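Local coordinates for protein glucose-6-phosphate 1-dehydrogenase (Mycobacterium avium, PDB 4LGV) that probably catalyses the oxidation of glucose 6-phosphate to 6-phosphoglucono-1,5-lactone with NADP+ as electron acceptor, the entry step of the pentose phosphate pathway, at residues 234-243 / 300-308; 198-208 / 258-268. One frame throughout, in Å; residues are numbered along the deposited sequence.

Contact 1: residues 234-243 / 300-308; sequences GIEDRGKFYD and YRGYTEVPG
Y303 reaches from the loop 300-308 to Y242, in the short helix that begins at G239, and to D243, and each part of its side chain has a different neighbour. Its CB lies over the centre of the Y300 ring. From there CG points away from the backbone N (chi1 171°), which carries the ring across to the other segment. CD1 and CE1 receive the methyl end of I235, with CD1 of I235 at the ring edge, 3.6 Å from CE1 of Y303. Farther out, CE1 also nears CD1 of Y242, 4.1 Å away. The hydroxyl OH, lying at the edge of the Y242 ring, donates to OD1 of D243 over 2.7 Å; it meets the anti side of the carboxylate, 31° out of its plane. S313 also hydrogen-bonds this oxygen, so two hydroxyls grip OD1, while OD2 takes a weak bond from N of A310.

Y300 meets I235 twice, at its backbone N and at CD1. The N donates to OH of Y300 at 3.1 Å in a nearly straight bond (170°), while CD1 rests at the edge of that ring, 3.6 Å from CE2 of Y300. V306 adds CG1 beside the carbonyl O of I235, 3.8 Å away. CA of G239 makes a CA-H...O contact with O of P307 at 3.6 Å. Two tyrosines thus fasten a type II beta turn, Y300 to Y303, against the short helix 239-243 and the loop that leads into it: loop-to-helix packing at the periphery of the C-terminal, mixed-sheet part of the glucose-6-phosphate dehydrogenase fold.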
# COMPACT_ATOMS: atom_id res chain seq x y z
N GLY A 234 -22.78 -11.94 -38.16
CA GLY A 234 -24.13 -12.07 -37.67
C GLY A 234 -24.40 -13.53 -37.36
O GLY A 234 -23.50 -14.31 -37.11
N ILE A 235 -25.67 -13.90 -37.36
CA ILE A 235 -26.11 -15.27 -37.14
C ILE A 235 -26.19 -15.99 -38.49
O ILE A 235 -27.09 -15.74 -39.29
CB ILE A 235 -27.47 -15.24 -36.42
CG1 ILE A 235 -27.28 -14.63 -35.04
CG2 ILE A 235 -28.02 -16.62 -36.18
CD1 ILE A 235 -27.70 -13.19 -34.98
N GLU A 236 -25.23 -16.88 -38.75
CA GLU A 236 -25.12 -17.58 -40.06
C GLU A 236 -26.12 -18.74 -40.16
O GLU A 236 -26.68 -19.00 -41.22
CB GLU A 236 -23.68 -18.09 -40.31
N ASP A 237 -26.36 -19.42 -39.04
CA ASP A 237 -27.26 -20.56 -39.03
C ASP A 237 -27.96 -20.62 -37.69
O ASP A 237 -27.62 -19.88 -36.76
CB ASP A 237 -26.50 -21.86 -39.30
N ARG A 238 -28.96 -21.48 -37.61
CA ARG A 238 -29.62 -21.72 -36.34
C ARG A 238 -30.24 -20.42 -35.77
O ARG A 238 -30.27 -20.19 -34.54
CB ARG A 238 -28.59 -22.32 -35.37
N GLY A 239 -30.78 -19.59 -36.67
CA GLY A 239 -31.48 -18.35 -36.30
C GLY A 239 -32.60 -18.58 -35.30
O GLY A 239 -32.81 -17.80 -34.39
N LYS A 240 -33.31 -19.68 -35.48
CA LYS A 240 -34.41 -20.01 -34.61
C LYS A 240 -33.91 -20.24 -33.19
O LYS A 240 -34.59 -19.86 -32.22
CB LYS A 240 -35.12 -21.25 -35.17
CG LYS A 240 -36.17 -21.87 -34.24
CD LYS A 240 -36.64 -23.27 -34.75
CE LYS A 240 -35.80 -24.40 -34.13
NZ LYS A 240 -36.29 -25.79 -34.43
N PHE A 241 -32.76 -20.89 -33.08
CA PHE A 241 -32.12 -21.17 -31.77
C PHE A 241 -31.63 -19.89 -31.10
O PHE A 241 -32.00 -19.61 -29.96
CB PHE A 241 -31.01 -22.21 -31.90
CG PHE A 241 -31.52 -23.57 -32.34
CD1 PHE A 241 -32.10 -24.44 -31.41
CD2 PHE A 241 -31.50 -23.96 -33.70
CE1 PHE A 241 -32.60 -25.68 -31.82
CE2 PHE A 241 -32.00 -25.20 -34.11
CZ PHE A 241 -32.55 -26.06 -33.17
N TYR A 242 -30.90 -19.07 -31.84
CA TYR A 242 -30.43 -17.80 -31.30
C TYR A 242 -31.58 -16.89 -30.84
O TYR A 242 -31.51 -16.28 -29.75
CB TYR A 242 -29.54 -17.05 -32.28
CG TYR A 242 -28.83 -15.91 -31.61
CD1 TYR A 242 -29.40 -14.66 -31.54
CD2 TYR A 242 -27.60 -16.11 -30.98
CE1 TYR A 242 -28.77 -13.60 -30.89
CE2 TYR A 242 -26.95 -15.06 -30.31
CZ TYR A 242 -27.53 -13.81 -30.27
OH TYR A 242 -26.92 -12.75 -29.66
N ASP A 243 -32.67 -16.85 -31.61
CA ASP A 243 -33.80 -15.95 -31.30
C ASP A 243 -34.48 -16.25 -29.97
O ASP A 243 -35.16 -15.38 -29.42
CB ASP A 243 -34.85 -15.99 -32.41
CG ASP A 243 -35.74 -14.75 -32.42
OD1 ASP A 243 -35.24 -13.63 -32.12
OD2 ASP A 243 -36.93 -14.89 -32.79
N TYR A 300 -29.13 -5.84 -34.42
CA TYR A 300 -28.60 -5.34 -35.65
C TYR A 300 -29.68 -5.33 -36.78
O TYR A 300 -30.53 -6.21 -36.85
CB TYR A 300 -27.32 -6.09 -36.03
CG TYR A 300 -27.46 -7.51 -36.54
CD1 TYR A 300 -27.80 -7.77 -37.88
CD2 TYR A 300 -27.11 -8.59 -35.74
CE1 TYR A 300 -27.84 -9.08 -38.37
CE2 TYR A 300 -27.15 -9.90 -36.20
CZ TYR A 300 -27.52 -10.15 -37.51
OH TYR A 300 -27.55 -11.45 -37.92
N ARG A 301 -29.60 -4.32 -37.64
CA ARG A 301 -30.52 -4.15 -38.77
C ARG A 301 -30.27 -5.28 -39.75
O ARG A 301 -29.13 -5.50 -40.20
CB ARG A 301 -30.33 -2.79 -39.45
N GLY A 302 -31.34 -6.02 -40.05
CA GLY A 302 -31.23 -7.24 -40.86
C GLY A 302 -31.44 -8.53 -40.08
O GLY A 302 -31.63 -9.58 -40.66
N TYR A 303 -31.37 -8.44 -38.75
CA TYR A 303 -31.51 -9.61 -37.89
C TYR A 303 -32.85 -10.29 -38.08
O TYR A 303 -32.92 -11.51 -38.14
CB TYR A 303 -31.31 -9.24 -36.41
CG TYR A 303 -31.63 -10.35 -35.46
CD1 TYR A 303 -30.85 -11.50 -35.39
CD2 TYR A 303 -32.73 -10.26 -34.62
CE1 TYR A 303 -31.16 -12.53 -34.51
CE2 TYR A 303 -33.05 -11.29 -33.75
CZ TYR A 303 -32.26 -12.42 -33.70
OH TYR A 303 -32.59 -13.42 -32.82
N THR A 304 -33.91 -9.48 -38.18
CA THR A 304 -35.24 -9.99 -38.37
C THR A 304 -35.46 -10.69 -39.73
O THR A 304 -36.43 -11.43 -39.87
CB THR A 304 -36.30 -8.88 -38.24
OG1 THR A 304 -35.92 -7.79 -39.08
CG2 THR A 304 -36.41 -8.41 -36.80
N GLU A 305 -34.57 -10.49 -40.70
CA GLU A 305 -34.67 -11.19 -41.99
C GLU A 305 -33.84 -12.50 -42.01
O GLU A 305 -33.80 -13.21 -43.00
CB GLU A 305 -34.30 -10.26 -43.17
N VAL A 306 -33.19 -12.85 -40.90
CA VAL A 306 -32.48 -14.13 -40.79
C VAL A 306 -33.49 -15.29 -40.67
O VAL A 306 -34.39 -15.28 -39.82
CB VAL A 306 -31.51 -14.13 -39.58
CG1 VAL A 306 -30.92 -15.52 -39.32
CG2 VAL A 306 -30.41 -13.11 -39.78
N PRO A 307 -33.34 -16.33 -41.51
CA PRO A 307 -34.31 -17.44 -41.43
C PRO A 307 -34.41 -18.05 -40.01
O PRO A 307 -33.38 -18.29 -39.35
CB PRO A 307 -33.79 -18.46 -42.47
CG PRO A 307 -32.71 -17.78 -43.25
CD PRO A 307 -32.23 -16.59 -42.44
N GLY A 308 -35.65 -18.25 -39.56
CA GLY A 308 -35.94 -18.72 -38.20
C GLY A 308 -36.21 -17.61 -37.19
O GLY A 308 -36.74 -17.86 -36.13

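Contact 2: residues 198-208 / 258-268; sequences QPVEELQYLRF and QVLALVAMEPP
The carbonyl O of M265, just past the end of helix 258-264, is gripped end-on by both terminal nitrogens of R207. NH1 and NH2 of R207 each stand 2.8 Å from O of M265, NH1 on a lone pair in the carbonyl plane and NH2 nearly in line with the C=O bond. NH1 also donates to O of L262 at 2.9 Å, tilted 31° from that carbonyl's plane. A bend at chi3 (60°) turns the guanidinium onto these oxygens. Its two faces are covered: O of V263 lies over one, without a hydrogen bond to R207 but hydrogen-bonded by NE1 of W217, and CE1 of F208 lies over the centre of the other.

F208 in turn offers a ring face to P267, whose CB sits 4.1 Å from the ring centroid in a CH-pi contact. Along the F208 edge comes CE of M265, which also packs at 3.7 Å from CG of Q204. The amide of Q204 is turned back on its own helix, NE2 donating to O of V200.

At the other end of segments 200-208 and 258-264, whose axes lie 29° apart in direction and approach to 10.0 Å, Q198 brings its amide obliquely up to V259, NE2 lying 3.4 Å from CG2 of V259. NE2 of Q198 hydrogen-bonds to ND1 of H255. CD1 of L262 packs against CG2 of V200 and lies 3.2 Å from OE1 of Q198; L203 packs on L262 and V263. W328 of the third subunit meets the F208 ring, while R366 of the second subunit packs on F208 and P267. A buried arginine thus satisfies carbonyls at a helix C-terminus, where its positive charge would be favoured by the helix dipole, and joins the two helices near a subunit interface.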
# COMPACT_ATOMS: atom_id res chain seq x y z
N GLN A 198 -10.84 -19.73 -23.13
CA GLN A 198 -10.31 -19.00 -22.01
C GLN A 198 -8.92 -19.49 -21.63
O GLN A 198 -8.72 -20.68 -21.39
CB GLN A 198 -11.24 -19.10 -20.82
CG GLN A 198 -12.42 -18.16 -21.00
CD GLN A 198 -13.30 -18.06 -19.77
OE1 GLN A 198 -12.83 -18.17 -18.66
NE2 GLN A 198 -14.60 -17.79 -19.99
N PRO A 199 -7.96 -18.56 -21.55
CA PRO A 199 -6.62 -18.90 -21.14
C PRO A 199 -6.51 -18.92 -19.63
O PRO A 199 -5.86 -18.02 -19.04
CB PRO A 199 -5.79 -17.77 -21.77
CG PRO A 199 -6.68 -16.58 -21.76
CD PRO A 199 -8.07 -17.14 -21.90
N VAL A 200 -7.15 -19.92 -19.02
CA VAL A 200 -7.32 -20.01 -17.57
C VAL A 200 -5.97 -20.08 -16.83
O VAL A 200 -5.73 -19.31 -15.90
CB VAL A 200 -8.22 -21.21 -17.20
CG1 VAL A 200 -8.31 -21.41 -15.69
CG2 VAL A 200 -9.64 -21.00 -17.72
N GLU A 201 -5.09 -20.98 -17.25
CA GLU A 201 -3.81 -21.13 -16.56
C GLU A 201 -2.92 -19.95 -16.80
O GLU A 201 -2.24 -19.48 -15.88
CB GLU A 201 -3.07 -22.39 -16.98
CG GLU A 201 -3.63 -23.66 -16.36
CD GLU A 201 -2.95 -24.93 -16.89
OE1 GLU A 201 -1.80 -24.85 -17.45
OE2 GLU A 201 -3.57 -26.01 -16.75
N GLU A 202 -2.95 -19.43 -18.03
CA GLU A 202 -2.01 -18.40 -18.45
C GLU A 202 -2.35 -17.05 -17.87
O GLU A 202 -1.50 -16.27 -17.54
CB GLU A 202 -1.94 -18.33 -19.97
CG GLU A 202 -1.54 -19.66 -20.62
CD GLU A 202 -2.72 -20.57 -21.01
OE1 GLU A 202 -3.85 -20.38 -20.53
OE2 GLU A 202 -2.53 -21.47 -21.86
N LEU A 203 -3.63 -16.77 -17.72
CA LEU A 203 -4.03 -15.53 -17.09
C LEU A 203 -3.76 -15.54 -15.57
O LEU A 203 -3.39 -14.51 -14.96
CB LEU A 203 -5.51 -15.37 -17.36
CG LEU A 203 -6.19 -14.10 -16.96
CD1 LEU A 203 -5.34 -12.90 -17.33
CD2 LEU A 203 -7.49 -14.02 -17.69
N GLN A 204 -3.91 -16.72 -14.94
CA GLN A 204 -3.50 -16.84 -13.56
C GLN A 204 -2.02 -16.59 -13.41
O GLN A 204 -1.58 -15.91 -12.49
CB GLN A 204 -3.89 -18.18 -12.97
CG GLN A 204 -5.36 -18.29 -12.74
CD GLN A 204 -5.71 -19.63 -12.18
OE1 GLN A 204 -5.66 -19.84 -10.96
NE2 GLN A 204 -6.09 -20.57 -13.05
N TYR A 205 -1.23 -17.15 -14.31
CA TYR A 205 0.21 -17.00 -14.19
C TYR A 205 0.55 -15.55 -14.34
O TYR A 205 1.38 -15.01 -13.63
CB TYR A 205 0.94 -17.89 -15.21
CG TYR A 205 2.42 -17.82 -15.11
CD1 TYR A 205 3.13 -18.61 -14.22
CD2 TYR A 205 3.15 -16.94 -15.92
CE1 TYR A 205 4.54 -18.54 -14.16
CE2 TYR A 205 4.54 -16.87 -15.88
CZ TYR A 205 5.24 -17.65 -14.99
OH TYR A 205 6.63 -17.54 -14.96
N LEU A 206 -0.11 -14.90 -15.32
CA LEU A 206 0.17 -13.50 -15.61
C LEU A 206 -0.03 -12.67 -14.36
O LEU A 206 0.80 -11.85 -13.99
CB LEU A 206 -0.73 -13.04 -16.72
CG LEU A 206 -0.68 -11.59 -17.16
CD1 LEU A 206 -1.12 -11.44 -18.59
CD2 LEU A 206 -1.62 -10.75 -16.35
N ARG A 207 -1.11 -12.94 -13.66
CA ARG A 207 -1.52 -12.16 -12.48
C ARG A 207 -0.77 -12.50 -11.21
O ARG A 207 -0.54 -11.63 -10.36
CB ARG A 207 -3.00 -12.46 -12.13
CG ARG A 207 -4.01 -11.74 -12.97
CD ARG A 207 -5.43 -11.93 -12.39
NE ARG A 207 -5.51 -11.42 -11.04
CZ ARG A 207 -6.39 -11.80 -10.12
NH1 ARG A 207 -7.34 -12.67 -10.40
NH2 ARG A 207 -6.33 -11.27 -8.90
N PHE A 208 -0.42 -13.75 -11.05
CA PHE A 208 0.01 -14.23 -9.75
C PHE A 208 1.47 -14.45 -9.68
O PHE A 208 2.00 -14.65 -8.57
CB PHE A 208 -0.74 -15.55 -9.37
CG PHE A 208 -2.24 -15.43 -9.31
CD1 PHE A 208 -2.85 -14.28 -8.96
CD2 PHE A 208 -3.05 -16.54 -9.54
CE1 PHE A 208 -4.26 -14.17 -8.87
CE2 PHE A 208 -4.45 -16.45 -9.50
CZ PHE A 208 -5.06 -15.26 -9.16
N GLN A 258 -17.49 -15.44 -16.28
CA GLN A 258 -16.37 -16.33 -15.88
C GLN A 258 -15.02 -15.65 -16.14
O GLN A 258 -14.10 -15.81 -15.38
CB GLN A 258 -16.45 -17.67 -16.63
CG GLN A 258 -17.56 -18.59 -16.10
CD GLN A 258 -17.09 -19.52 -15.02
OE1 GLN A 258 -15.95 -20.02 -15.06
NE2 GLN A 258 -17.95 -19.78 -14.04
N VAL A 259 -14.93 -14.92 -17.25
CA VAL A 259 -13.72 -14.17 -17.60
C VAL A 259 -13.45 -13.08 -16.53
O VAL A 259 -12.35 -12.96 -16.03
CB VAL A 259 -13.81 -13.50 -18.97
CG1 VAL A 259 -12.77 -12.42 -19.14
CG2 VAL A 259 -13.57 -14.53 -20.05
N LEU A 260 -14.51 -12.36 -16.17
CA LEU A 260 -14.40 -11.37 -15.11
C LEU A 260 -13.89 -12.01 -13.83
O LEU A 260 -12.99 -11.49 -13.18
CB LEU A 260 -15.76 -10.71 -14.90
CG LEU A 260 -15.82 -9.78 -13.71
CD1 LEU A 260 -14.78 -8.67 -13.89
CD2 LEU A 260 -17.18 -9.18 -13.57
N ALA A 261 -14.45 -13.16 -13.48
CA ALA A 261 -14.05 -13.82 -12.24
C ALA A 261 -12.59 -14.20 -12.24
O ALA A 261 -11.90 -14.06 -11.22
CB ALA A 261 -14.91 -15.04 -11.97
N LEU A 262 -12.09 -14.66 -13.38
CA LEU A 262 -10.68 -15.00 -13.48
C LEU A 262 -9.82 -13.76 -13.25
O LEU A 262 -8.76 -13.84 -12.67
CB LEU A 262 -10.37 -15.57 -14.85
CG LEU A 262 -10.82 -16.98 -15.09
CD1 LEU A 262 -10.52 -17.42 -16.52
CD2 LEU A 262 -10.16 -17.96 -14.14
N VAL A 263 -10.28 -12.63 -13.77
CA VAL A 263 -9.55 -11.38 -13.69
C VAL A 263 -9.60 -10.85 -12.27
O VAL A 263 -8.64 -10.25 -11.82
CB VAL A 263 -10.16 -10.33 -14.67
CG1 VAL A 263 -9.63 -8.94 -14.38
CG2 VAL A 263 -9.80 -10.69 -16.10
N ALA A 264 -10.71 -11.08 -11.59
CA ALA A 264 -10.99 -10.43 -10.30
C ALA A 264 -10.77 -11.27 -9.04
O ALA A 264 -10.64 -10.73 -7.94
CB ALA A 264 -12.37 -9.94 -10.30
N MET A 265 -10.70 -12.59 -9.19
CA MET A 265 -10.64 -13.48 -8.02
C MET A 265 -9.37 -13.34 -7.22
O MET A 265 -8.30 -12.96 -7.75
CB MET A 265 -10.76 -14.94 -8.43
CG MET A 265 -9.65 -15.43 -9.32
SD MET A 265 -9.89 -17.09 -9.95
CE MET A 265 -8.30 -17.29 -10.75
N GLU A 266 -9.50 -13.70 -5.94
CA GLU A 266 -8.37 -13.94 -5.07
C GLU A 266 -7.63 -15.20 -5.57
O GLU A 266 -8.23 -16.08 -6.19
CB GLU A 266 -8.82 -14.14 -3.62
CG GLU A 266 -9.59 -12.96 -3.07
CD GLU A 266 -8.80 -11.66 -3.07
OE1 GLU A 266 -7.60 -11.69 -2.69
OE2 GLU A 266 -9.38 -10.60 -3.39
N PRO A 267 -6.34 -15.30 -5.25
CA PRO A 267 -5.60 -16.46 -5.68
C PRO A 267 -6.07 -17.74 -5.01
O PRO A 267 -6.19 -17.78 -3.82
CB PRO A 267 -4.15 -16.15 -5.24
CG PRO A 267 -4.28 -15.10 -4.21
CD PRO A 267 -5.49 -14.32 -4.54
N PRO A 268 -6.30 -18.81 -5.76
CA PRO A 268 -6.56 -20.12 -5.17
C PRO A 268 -5.50 -20.59 -4.23
O PRO A 268 -4.32 -20.32 -4.45
CB PRO A 268 -6.59 -21.09 -6.40
CG PRO A 268 -6.88 -20.19 -7.58
CD PRO A 268 -6.25 -18.85 -7.24

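Contacts 1 and 2 lie on opposite sides of the chain's centre, their own centres 34 Å apart and their nearest atoms about 16 Å apart. Their segments alternate along the chain: 198-208, then 234-243, 258-268 and finally 300-308. After helix 200-209 and the short helix 211-214, strand 222-230 of the mixed sheet leads into 234-243; helix 246-264 starts just after that segment, and its last turns, with the residues that follow, form one side of contact 2, so it bridges the two regions. Strand 295-300, of the same sheet, ends at contact 1. The buried helix pair borders two neighbouring subunits, whereas no other chain touches the two segments of contact 1.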